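Local coordinates for DUF3856 domain-containing protein (Chlorobium tepidum, PDB 2HR2) that is of unknown function but folds as a TPR-like alpha-alpha superhelix, a scaffold that in relatives commonly mediates protein-protein contacts, at residues A[81-86]-A[102-107]. Residues are numbered along the deposited sequence; the frame is centred on the assembly and turned at random.
Sequences DKALHY and ISAVYS
A104 meets both A83 and L84 across the gap between helices 73-90 and 97-114, its methyl group directed at the neighbouring helix. That CB lies 4.1 Å from A83 CB, a pairing of two methyl groups that lets the helices run close. Alanine suits both places because a single methyl fits the short span between the backbones, the CA atoms of L84 and A104 being 6.7 Å apart. L84 is long enough to bridge from helix 73-90: with CG anti to its carbonyl carbon (chi1 -65°), the branched end is carried across, where CG rests against the A104 methyl and CD2 lies 3.8 Å from A104 CB. L84 also meets W101 and R108 of helix 97-114. The two helices follow one another in the chain and run roughly antiparallel, with 139° between the local axes and a closest approach of 9.2 Å, as expected of successive helices in the alpha-alpha superhelix of a TPR-like protein. One step further along, V105 brings its CG2 branch to within 3.5 Å of L84 CD2, the two side chains crossing nearly at right angles. With CG1 anti to the backbone N (chi1 176°), CG2 falls beside that N and is the branch that meets L84. Two methyl branches on one short side chain let valine face more than one neighbour, and the residue also touches V128 and M131 of helix 118-134, joining three successive helices. Shortening L84 to an alanine removes CG and both delta carbons, which is likely to open a gap beside the A104 methyl and take away the CD2 methyl that V105 CG2 packs against. Beyond this apolar patch, R108 forms a salt bridge with D81, a charged tie between the same two helices.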
loop_
_atom_site.group_PDB
_atom_site.type_symbol
_atom_site.label_atom_id
_atom_site.label_comp_id
_atom_site.label_asym_id
_atom_site.label_seq_id
_atom_site.Cartn_x
_atom_site.Cartn_y
_atom_site.Cartn_z
ATOM N N ASP A 81 -0.577 6.097 -5.384
ATOM C CA ASP A 81 -0.477 6.218 -6.841
ATOM C C ASP A 81 0.837 5.652 -7.371
ATOM O O ASP A 81 0.848 5.017 -8.425
ATOM C CB ASP A 81 -0.628 7.677 -7.294
ATOM C CG ASP A 81 -2.042 8.207 -7.126
ATOM O OD1 ASP A 81 -2.974 7.392 -6.963
ATOM O OD2 ASP A 81 -2.223 9.444 -7.175
ATOM N N LYS A 82 1.935 5.885 -6.653
ATOM C CA LYS A 82 3.234 5.350 -7.065
ATOM C C LYS A 82 3.246 3.819 -6.996
ATOM O O LYS A 82 3.855 3.167 -7.841
ATOM C CB LYS A 82 4.397 5.989 -6.284
ATOM C CG LYS A 82 4.676 7.447 -6.709
ATOM C CD LYS A 82 5.960 8.017 -6.116
ATOM N N ALA A 83 2.555 3.246 -6.018
ATOM C CA ALA A 83 2.457 1.790 -5.914
ATOM C C ALA A 83 1.581 1.225 -7.031
ATOM O O ALA A 83 1.924 0.217 -7.651
ATOM C CB ALA A 83 1.901 1.386 -4.560
ATOM N N LEU A 84 0.457 1.887 -7.289
ATOM C CA LEU A 84 -0.477 1.451 -8.320
ATOM C C LEU A 84 0.087 1.576 -9.735
ATOM O O LEU A 84 -0.305 0.816 -10.621
ATOM C CB LEU A 84 -1.795 2.213 -8.188
ATOM C CG LEU A 84 -2.568 1.921 -6.898
ATOM C CD1 LEU A 84 -3.687 2.930 -6.688
ATOM C CD2 LEU A 84 -3.117 0.498 -6.885
ATOM N N HIS A 85 1.001 2.522 -9.949
ATOM C CA HIS A 85 1.652 2.680 -11.254
ATOM C C HIS A 85 2.376 1.380 -11.614
ATOM O O HIS A 85 2.407 0.982 -12.773
ATOM C CB HIS A 85 2.631 3.863 -11.243
ATOM C CG HIS A 85 3.281 4.132 -12.569
ATOM N ND1 HIS A 85 2.650 4.823 -13.583
ATOM C CD2 HIS A 85 4.514 3.826 -13.037
ATOM C CE1 HIS A 85 3.459 4.916 -14.623
ATOM N NE2 HIS A 85 4.598 4.321 -14.317
ATOM N N TYR A 86 2.944 0.719 -10.604
ATOM C CA TYR A 86 3.619 -0.565 -10.789
ATOM C C TYR A 86 2.627 -1.725 -10.901
ATOM O O TYR A 86 2.724 -2.535 -11.822
ATOM C CB TYR A 86 4.593 -0.832 -9.633
ATOM C CG TYR A 86 5.258 -2.193 -9.693
ATOM C CD1 TYR A 86 6.354 -2.418 -10.521
ATOM C CD2 TYR A 86 4.795 -3.253 -8.915
ATOM C CE1 TYR A 86 6.966 -3.663 -10.580
ATOM C CE2 TYR A 86 5.402 -4.502 -8.966
ATOM C CZ TYR A 86 6.488 -4.698 -9.802
ATOM O OH TYR A 86 7.102 -5.926 -9.860
ATOM N N ILE A 102 -4.249 -4.730 -3.411
ATOM C CA ILE A 102 -5.547 -4.424 -2.812
ATOM C C ILE A 102 -5.402 -3.340 -1.746
ATOM O O ILE A 102 -6.216 -2.419 -1.676
ATOM C CB ILE A 102 -6.218 -5.700 -2.220
ATOM C CG1 ILE A 102 -6.613 -6.662 -3.346
ATOM C CG2 ILE A 102 -7.475 -5.334 -1.408
ATOM C CD1 ILE A 102 -7.127 -8.004 -2.879
ATOM N N SER A 103 -4.360 -3.454 -0.930
ATOM C CA SER A 103 -4.069 -2.468 0.105
ATOM C C SER A 103 -3.904 -1.062 -0.479
ATOM O O SER A 103 -4.450 -0.096 0.051
ATOM C CB SER A 103 -2.794 -2.872 0.858
ATOM O OG SER A 103 -2.368 -1.857 1.755
ATOM N N ALA A 104 -3.145 -0.955 -1.565
ATOM C CA ALA A 104 -2.902 0.331 -2.218
ATOM C C ALA A 104 -4.179 0.953 -2.778
ATOM O O ALA A 104 -4.362 2.168 -2.706
ATOM C CB ALA A 104 -1.868 0.172 -3.319
ATOM N N VAL A 105 -5.053 0.121 -3.337
ATOM C CA VAL A 105 -6.327 0.588 -3.886
ATOM C C VAL A 105 -7.212 1.089 -2.742
ATOM O O VAL A 105 -7.881 2.112 -2.871
ATOM C CB VAL A 105 -7.033 -0.532 -4.701
ATOM C CG1 VAL A 105 -8.397 -0.095 -5.204
ATOM C CG2 VAL A 105 -6.183 -0.943 -5.883
ATOM N N TYR A 106 -7.195 0.364 -1.625
ATOM C CA TYR A 106 -7.958 0.730 -0.441
ATOM C C TYR A 106 -7.442 2.036 0.145
ATOM O O TYR A 106 -8.233 2.913 0.477
ATOM C CB TYR A 106 -7.882 -0.398 0.579
ATOM C CG TYR A 106 -8.680 -0.170 1.839
ATOM C CD1 TYR A 106 -10.070 -0.111 1.801
ATOM C CD2 TYR A 106 -8.049 -0.067 3.073
ATOM C CE1 TYR A 106 -10.807 0.077 2.958
ATOM C CE2 TYR A 106 -8.775 0.124 4.224
ATOM C CZ TYR A 106 -10.154 0.193 4.165
ATOM O OH TYR A 106 -10.873 0.370 5.325
ATOM N N SER A 107 -6.122 2.168 0.257
ATOM C CA SER A 107 -5.510 3.407 0.743
ATOM C C SER A 107 -5.905 4.596 -0.135
ATOM O O SER A 107 -6.187 5.683 0.373
ATOM C CB SER A 107 -3.979 3.287 0.775
ATOM O OG SER A 107 -3.527 2.342 1.731
#